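Local coordinates for exotoxin 6 (Staphylococcus aureus subsp. aureus Mu50, PDB 4ZYS), which probably acts as a superantigen-like exotoxin that binds host molecules, perhaps through their sugars, using an OB-fold domain joined to a beta-grasp domain, at residues A[107-112]-A[192-197]; A[102-107]-A[118-123]; A[159-164]-A[182-187]; A[85-90]-A[175-180]; A[20-25]-A[71-76]. All coordinates share one frame; numbering follows the deposited sequence.

How the contacts relate
Three of the five contacts lie in the beta-grasp domain, one in the OB-fold domain and one between the two. Contacts 1 and 2 share Leu107, and Ile106 O probably takes a hydrogen bond from Ile192 N at 2.7 Å. Contact 3 packs beside both: its strand 155-161 lines the other edge of strand 189-196, and Gly186 O approaches His103 CD2 at 3.4 Å. Contact 4 joins the domains about 23 Å, centre to centre, from contacts 1 and 2. Contact 5 adjoins it in the OB sheet, at about 11 Å between centres, with Phe72 N probably hydrogen-bonded to Gly89 O at 2.9 Å.

Contact 1: residues A[107-112]-A[192-197]; sequences LEIKKG and ILVEMK
Leu107 and Ile192 slant across each other on the face of the sheet that also carries Ile109, Val194, Lys111 and Met196. It is one branch of the leucine that touches: CD1 of Leu107 comes to 3.7 Å from CG2 of Ile192 and lies 4.1 Å from CG2 of Val194. Ile109 and Val194 instead run side by side, pointing the same way. Met196, a selenomethionine, bends at its last torsion (chi3 46°), and CE ends 3.9 Å from CD of Lys111, whose extended chain carries NZ on to the carbonyl of His145. On the other face, Leu193 CD1 reaches Glu108 CB. There the extended chain of Glu108 places OE1 where water 1 donates both to it and to Ile192 O. Lys110 leads away; its NZ is bonded to Glu114 O and also to Gly112 O, the latter on a lone pair in the carbonyl plane. Between the two faces, five backbone bonds alternate between the strands, from Glu108 N to Ile192 O through Gly112 N to Met196 O. The strands run 11° from parallel, and helix 130-145 packs on the Leu107 face: the central parallel pair and covering helix of a beta-grasp fold.

Contact 2: residues A[102-107]-A[118-123]; sequences IHTPIL and SSLYQI
Leu107 reaches across the hairpin to Tyr121 and Ser119, and each part of its side chain has a different neighbour. CB lies 3.6 Å from Ser119 O and 3.8 Å from Tyr121 CB. With CG set opposite the backbone nitrogen (chi1 168°), the CD2 branch extends between the two partner residues, 3.8 Å from Ser119 CB and equally near Tyr121 CB, while CD1 is left for strand 189-196. The Tyr121 ring in turn has CG of Pro105 at its edge, close to the ring plane. Farther along, Pro105 CD meets CG1 of Ile123, the two side chains crossing at about a right angle. Backbone bonds clasp both ends of the pairing: Ser119 N to Leu107 O, and at the other end a reciprocal pair in which Ile123 N gives a nearly straight bond to His103 O (2.7 Å, 173°) and His103 N binds Ile123 O. Between these ends the chains bow apart around water. Water 2 accepts from Tyr121 N at 2.8 Å and lies beside Pro105 O, and water 3 accepts from Leu107 N and sits near Ser119 O. The hairpin is therefore held by direct bonds at its ends, by bound water in its middle, and by an apolar inner side.

Contact 3: residues A[159-164]-A[182-187]; sequences ITMKDG and DSIDGR
Ile184 drives its CD1 into the angle between Ile159 and Met161, and this is where the two segments pack tightly. CD1 lies 3.8 Å from Ile159 CG2 and 3.9 Å from SE of Met161, a selenomethionine. Ile184 holds CG1 between its own backbone nitrogen and carbonyl carbon (chi1 61°), which aims the longer branch at the other strand. Met161 curls at both outer torsions, and its methyl CE reaches the partner backbone, 3.4 Å from Asp185 O, with Ile184 CB also nearby. Leu133 of helix 130-145 and Ile189 add apolar contacts, and His167 also touches the cluster. The strand axes are 9.6 Å apart and cross at 43°, too distant to pair as neighbours in a sheet.

The other end is looser and more polar. Lys162, on the exposed type I turn from Met161 to Gly164, lays its CE 3.3 Å from Arg187 O and sends NZ on to Gln190 OE1. Asp185 looks to its own segment: OD1 takes Arg187 N in an Asx turn and also Arg187 NE at 2.8 Å, the latter straight, on the syn lone pair and in the guanidinium plane. Glu126 pairs with NH1 of the same arginine. Strand 183-185, paired with 127-129, thus packs across strand 155-161 of the main sheet in the hydrophobic core of a beta-grasp domain.

Contact 4: residues A[85-90]-A[175-180]; sequences YSIGGV and LEKERM
Gly89 N meets Met180 O where strand 84-92 breaks its run at two glycines with positive phi, Gly88 and Gly89, and the loop 175-180 takes helical backbone angles over its last four residues. The bond is 2.9 Å long and fairly straight at 160°, but the donor stands 44° out of the carbonyl plane. Ile87 supplies most of the apolar contact. Its CB touches SE of Met180, a selenomethionine, at 3.9 Å, and CG2 lies 3.7 Å from Lys177 O. CD1 rests against the lysine chain, 3.8 Å from Lys177 CD, the two side chains crossing at a slant. Met180 brings its CB to 3.5 Å from Ile87 O, then runs extended past the isoleucine. The OB-fold strand and the beta-grasp loop are thus held mainly by apolar packing, with one direct backbone bond between the segments, while Ile87 O is satisfied by Lys131 NZ of helix 130-145.

Contact 5: residues A[20-25]-A[71-76]; sequences PVLERK and VFILRE
Strands 21-24 and 71-74 run antiparallel, their directions 167° apart, at one edge of the OB-fold sheet. Leu22 and Ile73 form a hydrogen-bonded pair, Leu22 N giving a straight bond to Ile73 O (2.8 Å, 175°) and Ile73 N answering to Leu22 O; Arg24 and Val71 repeat the pattern. Between them Glu23 and Phe72 make a non-hydrogen-bonded pair with side chains on one face of the sheet. On that face Val21 lies over the Phe72 ring in a CH-pi contact, CG1 being 3.9 Å from the centroid and displaced toward the rim, while CG2 sits 3.6 Å from Phe72 CZ. Glu23 comes to the same ring at its edge, OE1 3.6 Å from Phe72 CD2, with the carboxylate almost perpendicular to the ring. Its chain starts from the position between N and carbonyl carbon (chi1 47°), which carries the carboxylate outward from the sheet, beside the edge of the Phe72 ring. On the opposite face Leu22 CB and Ile73 CB touch at 4.0 Å, and Arg24 leads away to Asp45, its NH1 also bonded to Glu23 O. Past the last pair, water 4 bridges the chains, giving a proton to Pro20 O at 2.7 Å and accepting from Arg75 N at 2.9 Å.

Contact 1: residues A[107-112]-A[192-197]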
# COMPACT_ATOMS: atom_id res chain seq x y z
N LEU A 107 -9.68 -10.09 9.80
CA LEU A 107 -9.98 -8.74 9.33
C LEU A 107 -11.32 -8.35 9.88
O LEU A 107 -12.31 -9.03 9.63
CB LEU A 107 -9.93 -8.56 7.78
CG LEU A 107 -10.53 -7.22 7.28
CD1 LEU A 107 -9.66 -5.99 7.71
CD2 LEU A 107 -10.83 -7.25 5.80
N GLU A 108 -11.35 -7.27 10.64
CA GLU A 108 -12.60 -6.75 11.19
C GLU A 108 -12.74 -5.30 10.81
O GLU A 108 -11.75 -4.58 10.81
CB GLU A 108 -12.66 -6.90 12.72
CG GLU A 108 -12.85 -8.32 13.20
CD GLU A 108 -12.88 -8.39 14.72
OE1 GLU A 108 -11.88 -8.00 15.35
OE2 GLU A 108 -13.94 -8.79 15.27
N ILE A 109 -13.96 -4.88 10.45
CA ILE A 109 -14.27 -3.50 10.09
C ILE A 109 -15.34 -3.00 11.05
O ILE A 109 -16.41 -3.61 11.17
CB ILE A 109 -14.64 -3.31 8.59
CG1 ILE A 109 -13.51 -3.87 7.66
CG2 ILE A 109 -14.95 -1.82 8.28
CD1 ILE A 109 -13.63 -3.59 6.20
N LYS A 110 -15.02 -1.94 11.79
CA LYS A 110 -15.91 -1.33 12.78
C LYS A 110 -16.33 0.04 12.30
O LYS A 110 -15.48 0.89 12.11
CB LYS A 110 -15.21 -1.26 14.17
CG LYS A 110 -15.94 -0.42 15.21
CD LYS A 110 -15.51 -0.76 16.63
CE LYS A 110 -15.90 0.30 17.64
NZ LYS A 110 -17.36 0.33 17.89
N LYS A 111 -17.64 0.25 12.11
CA LYS A 111 -18.17 1.55 11.67
C LYS A 111 -18.91 2.26 12.82
O LYS A 111 -19.94 1.80 13.28
CB LYS A 111 -19.10 1.40 10.46
CG LYS A 111 -19.58 2.75 9.91
CD LYS A 111 -20.25 2.56 8.58
CE LYS A 111 -21.10 3.75 8.19
NZ LYS A 111 -21.77 3.52 6.89
N GLY A 112 -18.37 3.39 13.25
CA GLY A 112 -18.92 4.20 14.33
C GLY A 112 -19.03 3.41 15.61
O GLY A 112 -18.10 2.70 15.99
N ILE A 192 -6.15 -7.51 11.67
CA ILE A 192 -6.32 -6.21 11.05
C ILE A 192 -7.66 -5.65 11.54
O ILE A 192 -8.68 -6.34 11.56
CB ILE A 192 -6.21 -6.21 9.50
CG1 ILE A 192 -4.87 -6.81 9.01
CG2 ILE A 192 -6.43 -4.78 8.91
CD1 ILE A 192 -4.86 -7.16 7.45
N LEU A 193 -7.63 -4.39 11.95
CA LEU A 193 -8.81 -3.68 12.37
C LEU A 193 -8.89 -2.40 11.58
O LEU A 193 -7.91 -1.67 11.51
CB LEU A 193 -8.79 -3.40 13.90
CG LEU A 193 -9.98 -2.58 14.46
CD1 LEU A 193 -11.29 -3.36 14.34
CD2 LEU A 193 -9.74 -2.17 15.90
N VAL A 194 -10.05 -2.14 10.95
CA VAL A 194 -10.33 -0.88 10.26
C VAL A 194 -11.44 -0.21 11.05
O VAL A 194 -12.55 -0.72 11.04
CB VAL A 194 -10.67 -1.03 8.75
CG1 VAL A 194 -10.83 0.34 8.10
CG2 VAL A 194 -9.64 -1.86 8.00
N GLU A 195 -11.14 0.85 11.79
CA GLU A 195 -12.13 1.61 12.57
C GLU A 195 -12.51 2.86 11.83
O GLU A 195 -11.62 3.64 11.48
CB GLU A 195 -11.58 2.02 13.96
CG GLU A 195 -11.53 0.94 15.00
CD GLU A 195 -10.76 1.32 16.26
OE1 GLU A 195 -9.52 1.52 16.19
OE2 GLU A 195 -11.40 1.40 17.33
N MSE A 196 -13.83 3.11 11.64
CA MSE A 196 -14.31 4.35 11.03
C MSE A 196 -15.16 5.09 12.01
O MSE A 196 -15.87 4.45 12.78
CB MSE A 196 -15.13 4.10 9.76
CG MSE A 196 -14.39 3.40 8.67
SE MSE A 196 -15.68 2.59 7.45
CE MSE A 196 -16.93 4.07 7.23
N LYS A 197 -15.10 6.43 12.00
CA LYS A 197 -15.87 7.31 12.89
C LYS A 197 -16.38 8.55 12.10
O LYS A 197 -16.13 8.64 10.88
CB LYS A 197 -15.03 7.76 14.11
CG LYS A 197 -14.32 6.66 14.90
CD LYS A 197 -13.40 7.23 15.98
CE LYS A 197 -12.74 6.14 16.79
NZ LYS A 197 -12.07 6.69 18.00
OXT LYS A 197 -16.99 9.46 12.72
O HOH W 1 -9.41 -7.72 14.24

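Contact 2: residues A[102-107]-A[118-123]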
# COMPACT_ATOMS: atom_id res chain seq x y z
N ILE A 102 -0.95 -18.54 0.71
CA ILE A 102 -2.19 -17.87 1.14
C ILE A 102 -2.15 -17.77 2.66
O ILE A 102 -1.84 -18.76 3.34
CB ILE A 102 -3.52 -18.52 0.64
CG1 ILE A 102 -3.51 -18.71 -0.89
CG2 ILE A 102 -4.77 -17.67 1.04
CD1 ILE A 102 -4.05 -19.95 -1.32
N HIS A 103 -2.43 -16.58 3.18
CA HIS A 103 -2.49 -16.29 4.61
C HIS A 103 -3.75 -15.49 4.88
O HIS A 103 -4.01 -14.53 4.18
CB HIS A 103 -1.24 -15.52 5.06
CG HIS A 103 -1.14 -15.40 6.54
ND1 HIS A 103 -0.85 -16.50 7.33
CD2 HIS A 103 -1.31 -14.32 7.33
CE1 HIS A 103 -0.85 -16.05 8.57
NE2 HIS A 103 -1.13 -14.74 8.62
N THR A 104 -4.55 -15.92 5.87
CA THR A 104 -5.82 -15.24 6.13
C THR A 104 -5.79 -14.65 7.53
O THR A 104 -6.24 -15.28 8.48
CB THR A 104 -7.01 -16.18 5.90
OG1 THR A 104 -6.93 -17.26 6.82
CG2 THR A 104 -7.06 -16.71 4.49
N PRO A 105 -5.27 -13.42 7.69
CA PRO A 105 -5.32 -12.80 9.02
C PRO A 105 -6.76 -12.43 9.38
O PRO A 105 -7.63 -12.45 8.51
CB PRO A 105 -4.44 -11.55 8.85
CG PRO A 105 -4.59 -11.19 7.40
CD PRO A 105 -4.72 -12.49 6.67
N ILE A 106 -7.03 -12.13 10.65
CA ILE A 106 -8.36 -11.71 11.03
C ILE A 106 -8.56 -10.33 10.47
O ILE A 106 -7.64 -9.52 10.58
CB ILE A 106 -8.57 -11.75 12.58
CG1 ILE A 106 -8.64 -13.19 13.12
CG2 ILE A 106 -9.79 -10.93 13.05
CD1 ILE A 106 -9.52 -14.15 12.34
N LEU A 107 -9.68 -10.09 9.80
CA LEU A 107 -9.98 -8.74 9.33
C LEU A 107 -11.32 -8.35 9.88
O LEU A 107 -12.31 -9.03 9.63
CB LEU A 107 -9.93 -8.56 7.78
CG LEU A 107 -10.53 -7.22 7.28
CD1 LEU A 107 -9.66 -5.99 7.71
CD2 LEU A 107 -10.83 -7.25 5.80
N SER A 118 -16.51 -9.10 10.89
CA SER A 118 -15.45 -9.92 10.29
C SER A 118 -15.64 -10.05 8.77
O SER A 118 -16.77 -10.09 8.27
CB SER A 118 -15.43 -11.31 10.92
OG SER A 118 -16.68 -11.94 10.78
N SER A 119 -14.52 -10.08 8.06
CA SER A 119 -14.47 -10.21 6.61
C SER A 119 -13.31 -11.10 6.25
O SER A 119 -12.32 -11.13 6.97
CB SER A 119 -14.33 -8.83 5.96
OG SER A 119 -14.45 -8.91 4.55
N LEU A 120 -13.43 -11.83 5.14
CA LEU A 120 -12.32 -12.67 4.68
C LEU A 120 -11.29 -11.78 3.95
O LEU A 120 -11.65 -11.00 3.06
CB LEU A 120 -12.84 -13.81 3.78
CG LEU A 120 -11.82 -14.74 3.11
CD1 LEU A 120 -10.90 -15.42 4.13
CD2 LEU A 120 -12.53 -15.79 2.30
N TYR A 121 -10.01 -11.85 4.37
CA TYR A 121 -8.92 -11.12 3.73
C TYR A 121 -7.76 -12.07 3.44
O TYR A 121 -7.31 -12.77 4.35
CB TYR A 121 -8.46 -9.95 4.60
CG TYR A 121 -7.51 -9.02 3.88
CD1 TYR A 121 -7.91 -8.31 2.76
CD2 TYR A 121 -6.20 -8.86 4.31
CE1 TYR A 121 -7.04 -7.48 2.07
CE2 TYR A 121 -5.32 -8.01 3.65
CZ TYR A 121 -5.74 -7.34 2.51
OH TYR A 121 -4.89 -6.49 1.85
N GLN A 122 -7.34 -12.16 2.18
CA GLN A 122 -6.26 -13.09 1.80
C GLN A 122 -4.96 -12.35 1.45
O GLN A 122 -4.98 -11.46 0.60
CB GLN A 122 -6.69 -14.00 0.62
CG GLN A 122 -7.96 -14.77 0.91
CD GLN A 122 -8.26 -15.96 0.05
OE1 GLN A 122 -7.76 -16.15 -1.07
NE2 GLN A 122 -9.10 -16.80 0.57
N ILE A 123 -3.85 -12.74 2.11
CA ILE A 123 -2.48 -12.22 1.87
C ILE A 123 -1.73 -13.28 1.04
O ILE A 123 -1.73 -14.45 1.42
CB ILE A 123 -1.73 -11.86 3.21
CG1 ILE A 123 -2.38 -10.68 3.98
CG2 ILE A 123 -0.21 -11.61 2.99
CD1 ILE A 123 -2.35 -9.37 3.28
O HOH W 2 -9.80 -12.88 6.97
O HOH W 3 -11.67 -12.26 9.36

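Contact 3: residues A[159-164]-A[182-187]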
# COMPACT_ATOMS: atom_id res chain seq x y z
N ILE A 159 -2.71 -2.85 12.14
CA ILE A 159 -2.17 -4.12 11.65
C ILE A 159 -1.34 -4.71 12.80
O ILE A 159 -0.34 -4.12 13.20
CB ILE A 159 -1.41 -3.96 10.30
CG1 ILE A 159 -2.36 -3.35 9.22
CG2 ILE A 159 -0.83 -5.31 9.83
CD1 ILE A 159 -1.70 -2.73 7.99
N THR A 160 -1.79 -5.84 13.36
CA THR A 160 -1.10 -6.47 14.47
C THR A 160 -0.33 -7.71 13.96
O THR A 160 -0.90 -8.55 13.26
CB THR A 160 -2.08 -6.81 15.60
OG1 THR A 160 -2.79 -5.61 15.95
CG2 THR A 160 -1.39 -7.37 16.84
N MSE A 161 0.96 -7.81 14.34
CA MSE A 161 1.84 -8.91 13.96
C MSE A 161 1.78 -10.02 15.00
O MSE A 161 1.24 -9.78 16.08
CB MSE A 161 3.28 -8.39 13.82
CG MSE A 161 3.38 -7.10 12.97
SE MSE A 161 2.55 -7.28 11.25
CE MSE A 161 3.90 -8.34 10.47
N LYS A 162 2.34 -11.22 14.68
CA LYS A 162 2.37 -12.37 15.61
C LYS A 162 3.15 -12.04 16.86
O LYS A 162 2.78 -12.50 17.93
CB LYS A 162 2.96 -13.65 14.97
CG LYS A 162 2.34 -14.01 13.62
CD LYS A 162 2.09 -15.51 13.42
CE LYS A 162 1.40 -15.79 12.10
NZ LYS A 162 0.11 -15.05 11.92
N ASP A 163 4.21 -11.21 16.72
CA ASP A 163 5.06 -10.80 17.84
C ASP A 163 4.48 -9.64 18.66
O ASP A 163 5.13 -9.21 19.61
CB ASP A 163 6.49 -10.46 17.34
CG ASP A 163 6.63 -9.30 16.37
OD1 ASP A 163 5.66 -8.52 16.21
OD2 ASP A 163 7.74 -9.13 15.82
N GLY A 164 3.31 -9.13 18.30
CA GLY A 164 2.66 -8.05 19.04
C GLY A 164 2.86 -6.64 18.53
O GLY A 164 2.17 -5.72 18.99
N ASP A 182 7.68 1.11 2.97
CA ASP A 182 7.89 0.21 4.10
C ASP A 182 7.14 -1.07 3.88
O ASP A 182 6.02 -1.05 3.36
CB ASP A 182 7.49 0.86 5.43
CG ASP A 182 8.40 2.00 5.86
OD1 ASP A 182 9.48 2.15 5.25
OD2 ASP A 182 8.02 2.75 6.79
N SER A 183 7.76 -2.20 4.21
CA SER A 183 7.13 -3.48 4.00
C SER A 183 7.22 -4.31 5.25
O SER A 183 8.10 -4.10 6.08
CB SER A 183 7.75 -4.21 2.81
OG SER A 183 9.07 -4.62 3.11
N ILE A 184 6.27 -5.24 5.43
CA ILE A 184 6.22 -6.10 6.61
C ILE A 184 6.13 -7.56 6.14
O ILE A 184 5.81 -7.81 4.98
CB ILE A 184 5.05 -5.68 7.56
CG1 ILE A 184 3.67 -5.78 6.88
CG2 ILE A 184 5.30 -4.28 8.13
CD1 ILE A 184 2.40 -5.45 7.79
N ASP A 185 6.42 -8.50 7.03
CA ASP A 185 6.35 -9.93 6.72
C ASP A 185 4.89 -10.35 6.71
O ASP A 185 4.24 -10.35 7.75
CB ASP A 185 7.18 -10.77 7.73
CG ASP A 185 7.37 -12.25 7.39
OD1 ASP A 185 6.62 -12.76 6.53
OD2 ASP A 185 8.29 -12.89 7.98
N GLY A 186 4.38 -10.66 5.52
CA GLY A 186 2.99 -11.07 5.30
C GLY A 186 2.61 -12.33 6.04
O GLY A 186 1.45 -12.52 6.41
N ARG A 187 3.61 -13.20 6.28
CA ARG A 187 3.45 -14.45 7.02
C ARG A 187 3.26 -14.20 8.52
O ARG A 187 2.86 -15.12 9.23
CB ARG A 187 4.66 -15.36 6.81
CG ARG A 187 4.98 -15.68 5.34
CD ARG A 187 6.35 -16.30 5.24
NE ARG A 187 7.37 -15.30 5.54
CZ ARG A 187 8.68 -15.50 5.44
NH1 ARG A 187 9.15 -16.69 5.08
NH2 ARG A 187 9.53 -14.51 5.70

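Contact 4: residues A[85-90]-A[175-180]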
# COMPACT_ATOMS: atom_id res chain seq x y z
N TYR A 85 4.14 7.92 -12.38
CA TYR A 85 5.02 8.29 -11.28
C TYR A 85 4.36 7.77 -10.02
O TYR A 85 3.29 8.23 -9.66
CB TYR A 85 5.30 9.81 -11.27
CG TYR A 85 6.03 10.28 -12.52
CD1 TYR A 85 7.38 10.02 -12.70
CD2 TYR A 85 5.35 10.95 -13.53
CE1 TYR A 85 8.04 10.40 -13.87
CE2 TYR A 85 6.00 11.32 -14.71
CZ TYR A 85 7.35 11.05 -14.87
OH TYR A 85 8.03 11.47 -15.98
N SER A 86 4.95 6.77 -9.41
CA SER A 86 4.41 6.14 -8.22
C SER A 86 5.43 6.23 -7.08
O SER A 86 6.59 6.53 -7.33
CB SER A 86 4.01 4.70 -8.53
OG SER A 86 3.24 4.15 -7.48
N ILE A 87 4.97 6.04 -5.82
CA ILE A 87 5.84 6.12 -4.64
C ILE A 87 5.76 4.81 -3.87
O ILE A 87 4.65 4.42 -3.49
CB ILE A 87 5.43 7.33 -3.73
CG1 ILE A 87 5.43 8.65 -4.55
CG2 ILE A 87 6.33 7.42 -2.48
CD1 ILE A 87 4.74 9.81 -3.88
N GLY A 88 6.92 4.21 -3.58
CA GLY A 88 7.03 2.96 -2.82
C GLY A 88 6.39 1.77 -3.51
O GLY A 88 6.39 1.68 -4.74
N GLY A 89 5.84 0.87 -2.71
CA GLY A 89 5.17 -0.34 -3.17
C GLY A 89 6.04 -1.32 -3.93
O GLY A 89 5.52 -2.13 -4.72
N VAL A 90 7.38 -1.24 -3.71
CA VAL A 90 8.37 -2.14 -4.34
C VAL A 90 8.87 -3.04 -3.26
O VAL A 90 9.41 -2.59 -2.25
CB VAL A 90 9.52 -1.44 -5.12
CG1 VAL A 90 10.34 -2.47 -5.90
CG2 VAL A 90 8.95 -0.38 -6.09
N LEU A 175 -1.66 7.84 3.39
CA LEU A 175 -0.51 7.23 4.08
C LEU A 175 0.73 8.09 3.84
O LEU A 175 0.86 8.64 2.73
CB LEU A 175 -0.28 5.81 3.55
CG LEU A 175 0.94 5.02 4.05
CD1 LEU A 175 0.84 4.73 5.52
CD2 LEU A 175 1.10 3.72 3.26
N GLU A 176 1.60 8.26 4.87
CA GLU A 176 2.86 9.05 4.77
C GLU A 176 3.69 8.49 3.62
O GLU A 176 3.87 7.27 3.53
CB GLU A 176 3.66 8.99 6.08
CG GLU A 176 3.00 9.71 7.24
CD GLU A 176 2.06 8.91 8.14
OE1 GLU A 176 1.61 7.81 7.74
OE2 GLU A 176 1.75 9.41 9.24
N LYS A 177 4.14 9.36 2.72
CA LYS A 177 4.92 8.99 1.54
C LYS A 177 6.11 8.06 1.92
O LYS A 177 6.29 7.04 1.25
CB LYS A 177 5.39 10.23 0.79
CG LYS A 177 4.29 10.85 -0.07
CD LYS A 177 4.82 12.04 -0.86
CE LYS A 177 3.76 13.08 -1.16
NZ LYS A 177 2.82 12.66 -2.23
N GLU A 178 6.80 8.35 3.06
CA GLU A 178 7.91 7.55 3.59
C GLU A 178 7.52 6.11 3.94
O GLU A 178 8.38 5.23 3.97
CB GLU A 178 8.51 8.21 4.84
CG GLU A 178 9.37 9.41 4.53
CD GLU A 178 10.75 9.14 3.98
OE1 GLU A 178 11.64 8.75 4.78
OE2 GLU A 178 10.97 9.39 2.77
N ARG A 179 6.23 5.88 4.28
CA ARG A 179 5.75 4.57 4.71
C ARG A 179 5.26 3.72 3.54
O ARG A 179 5.09 2.51 3.70
CB ARG A 179 4.65 4.74 5.76
CG ARG A 179 5.17 5.32 7.06
CD ARG A 179 4.03 5.61 8.00
NE ARG A 179 3.61 4.39 8.66
CZ ARG A 179 2.44 4.22 9.27
NH1 ARG A 179 1.54 5.20 9.28
NH2 ARG A 179 2.16 3.08 9.88
N MSE A 180 5.10 4.34 2.35
CA MSE A 180 4.65 3.64 1.14
C MSE A 180 5.71 2.65 0.68
O MSE A 180 5.38 1.65 0.06
CB MSE A 180 4.29 4.63 0.03
CG MSE A 180 2.97 5.34 0.30
SE MSE A 180 2.65 6.69 -1.05
CE MSE A 180 1.14 7.43 -0.32

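Contact 5: residues A[20-25]-A[71-76]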
# COMPACT_ATOMS: atom_id res chain seq x y z
N PRO A 20 -7.08 3.57 -10.29
CA PRO A 20 -6.76 2.19 -10.70
C PRO A 20 -5.33 1.81 -10.31
O PRO A 20 -4.41 2.62 -10.35
CB PRO A 20 -6.92 2.22 -12.23
CG PRO A 20 -7.71 3.46 -12.52
CD PRO A 20 -7.33 4.44 -11.46
N VAL A 21 -5.13 0.56 -9.93
CA VAL A 21 -3.84 0.07 -9.48
C VAL A 21 -3.17 -0.84 -10.54
O VAL A 21 -3.84 -1.61 -11.21
CB VAL A 21 -4.04 -0.62 -8.11
CG1 VAL A 21 -3.07 -1.77 -7.90
CG2 VAL A 21 -3.94 0.40 -6.98
N LEU A 22 -1.84 -0.75 -10.67
CA LEU A 22 -1.07 -1.61 -11.55
C LEU A 22 -0.16 -2.44 -10.67
O LEU A 22 0.74 -1.90 -10.04
CB LEU A 22 -0.28 -0.79 -12.59
CG LEU A 22 0.62 -1.58 -13.55
CD1 LEU A 22 -0.18 -2.69 -14.29
CD2 LEU A 22 1.37 -0.64 -14.54
N GLU A 23 -0.44 -3.74 -10.54
CA GLU A 23 0.40 -4.60 -9.72
C GLU A 23 0.87 -5.80 -10.51
O GLU A 23 0.10 -6.37 -11.27
CB GLU A 23 -0.25 -5.02 -8.39
CG GLU A 23 -1.68 -5.52 -8.44
CD GLU A 23 -2.09 -6.33 -7.22
OE1 GLU A 23 -1.38 -6.24 -6.19
OE2 GLU A 23 -3.12 -7.04 -7.28
N ARG A 24 2.16 -6.14 -10.37
CA ARG A 24 2.77 -7.29 -11.02
C ARG A 24 3.83 -7.89 -10.13
O ARG A 24 4.56 -7.16 -9.46
CB ARG A 24 3.41 -6.94 -12.37
CG ARG A 24 2.47 -6.64 -13.52
CD ARG A 24 1.62 -7.79 -14.05
NE ARG A 24 0.79 -7.34 -15.17
CZ ARG A 24 -0.37 -6.71 -15.05
NH1 ARG A 24 -0.88 -6.46 -13.85
NH2 ARG A 24 -1.04 -6.33 -16.13
N LYS A 25 3.95 -9.21 -10.16
CA LYS A 25 4.91 -9.96 -9.36
C LYS A 25 6.03 -10.56 -10.21
O LYS A 25 5.77 -11.04 -11.32
CB LYS A 25 4.20 -11.07 -8.58
CG LYS A 25 3.16 -10.52 -7.60
CD LYS A 25 2.38 -11.58 -6.87
CE LYS A 25 1.35 -10.92 -5.98
NZ LYS A 25 0.61 -11.87 -5.13
N VAL A 71 5.68 -5.21 -7.76
CA VAL A 71 5.36 -3.79 -7.76
C VAL A 71 3.87 -3.61 -7.57
O VAL A 71 3.07 -4.43 -8.03
CB VAL A 71 5.90 -3.01 -9.01
CG1 VAL A 71 7.41 -3.16 -9.14
CG2 VAL A 71 5.20 -3.46 -10.31
N PHE A 72 3.52 -2.56 -6.80
CA PHE A 72 2.18 -2.07 -6.53
C PHE A 72 2.23 -0.60 -6.93
O PHE A 72 2.79 0.21 -6.19
CB PHE A 72 1.79 -2.29 -5.06
CG PHE A 72 0.33 -2.00 -4.79
CD1 PHE A 72 -0.09 -0.71 -4.46
CD2 PHE A 72 -0.62 -3.01 -4.88
CE1 PHE A 72 -1.44 -0.43 -4.24
CE2 PHE A 72 -1.98 -2.74 -4.63
CZ PHE A 72 -2.38 -1.45 -4.29
N ILE A 73 1.74 -0.28 -8.14
CA ILE A 73 1.84 1.05 -8.75
C ILE A 73 0.49 1.76 -8.78
O ILE A 73 -0.51 1.27 -9.31
CB ILE A 73 2.46 0.93 -10.20
CG1 ILE A 73 3.92 0.37 -10.15
CG2 ILE A 73 2.38 2.24 -11.04
CD1 ILE A 73 4.38 -0.28 -11.46
N LEU A 74 0.50 2.97 -8.24
CA LEU A 74 -0.60 3.92 -8.22
C LEU A 74 -0.05 5.25 -8.78
O LEU A 74 0.89 5.82 -8.24
CB LEU A 74 -1.15 4.07 -6.78
CG LEU A 74 -2.38 4.96 -6.57
CD1 LEU A 74 -3.07 4.58 -5.30
CD2 LEU A 74 -1.97 6.43 -6.45
N ARG A 75 -0.65 5.74 -9.88
CA ARG A 75 -0.28 7.00 -10.52
C ARG A 75 -0.48 8.17 -9.59
O ARG A 75 -1.62 8.44 -9.19
CB ARG A 75 -1.16 7.27 -11.75
CG ARG A 75 -0.60 6.89 -13.07
CD ARG A 75 -1.63 7.16 -14.14
NE ARG A 75 -1.61 8.52 -14.71
CZ ARG A 75 -0.85 8.91 -15.74
NH1 ARG A 75 0.04 8.07 -16.27
NH2 ARG A 75 -0.93 10.14 -16.22
N GLU A 76 0.58 8.86 -9.24
CA GLU A 76 0.43 10.07 -8.43
C GLU A 76 -0.00 11.22 -9.35
O GLU A 76 0.43 11.28 -10.52
CB GLU A 76 1.73 10.43 -7.70
CG GLU A 76 2.09 9.49 -6.56
CD GLU A 76 1.20 9.50 -5.33
OE1 GLU A 76 0.84 10.60 -4.86
OE2 GLU A 76 0.94 8.41 -4.79
O HOH W 4 -3.23 4.94 -11.04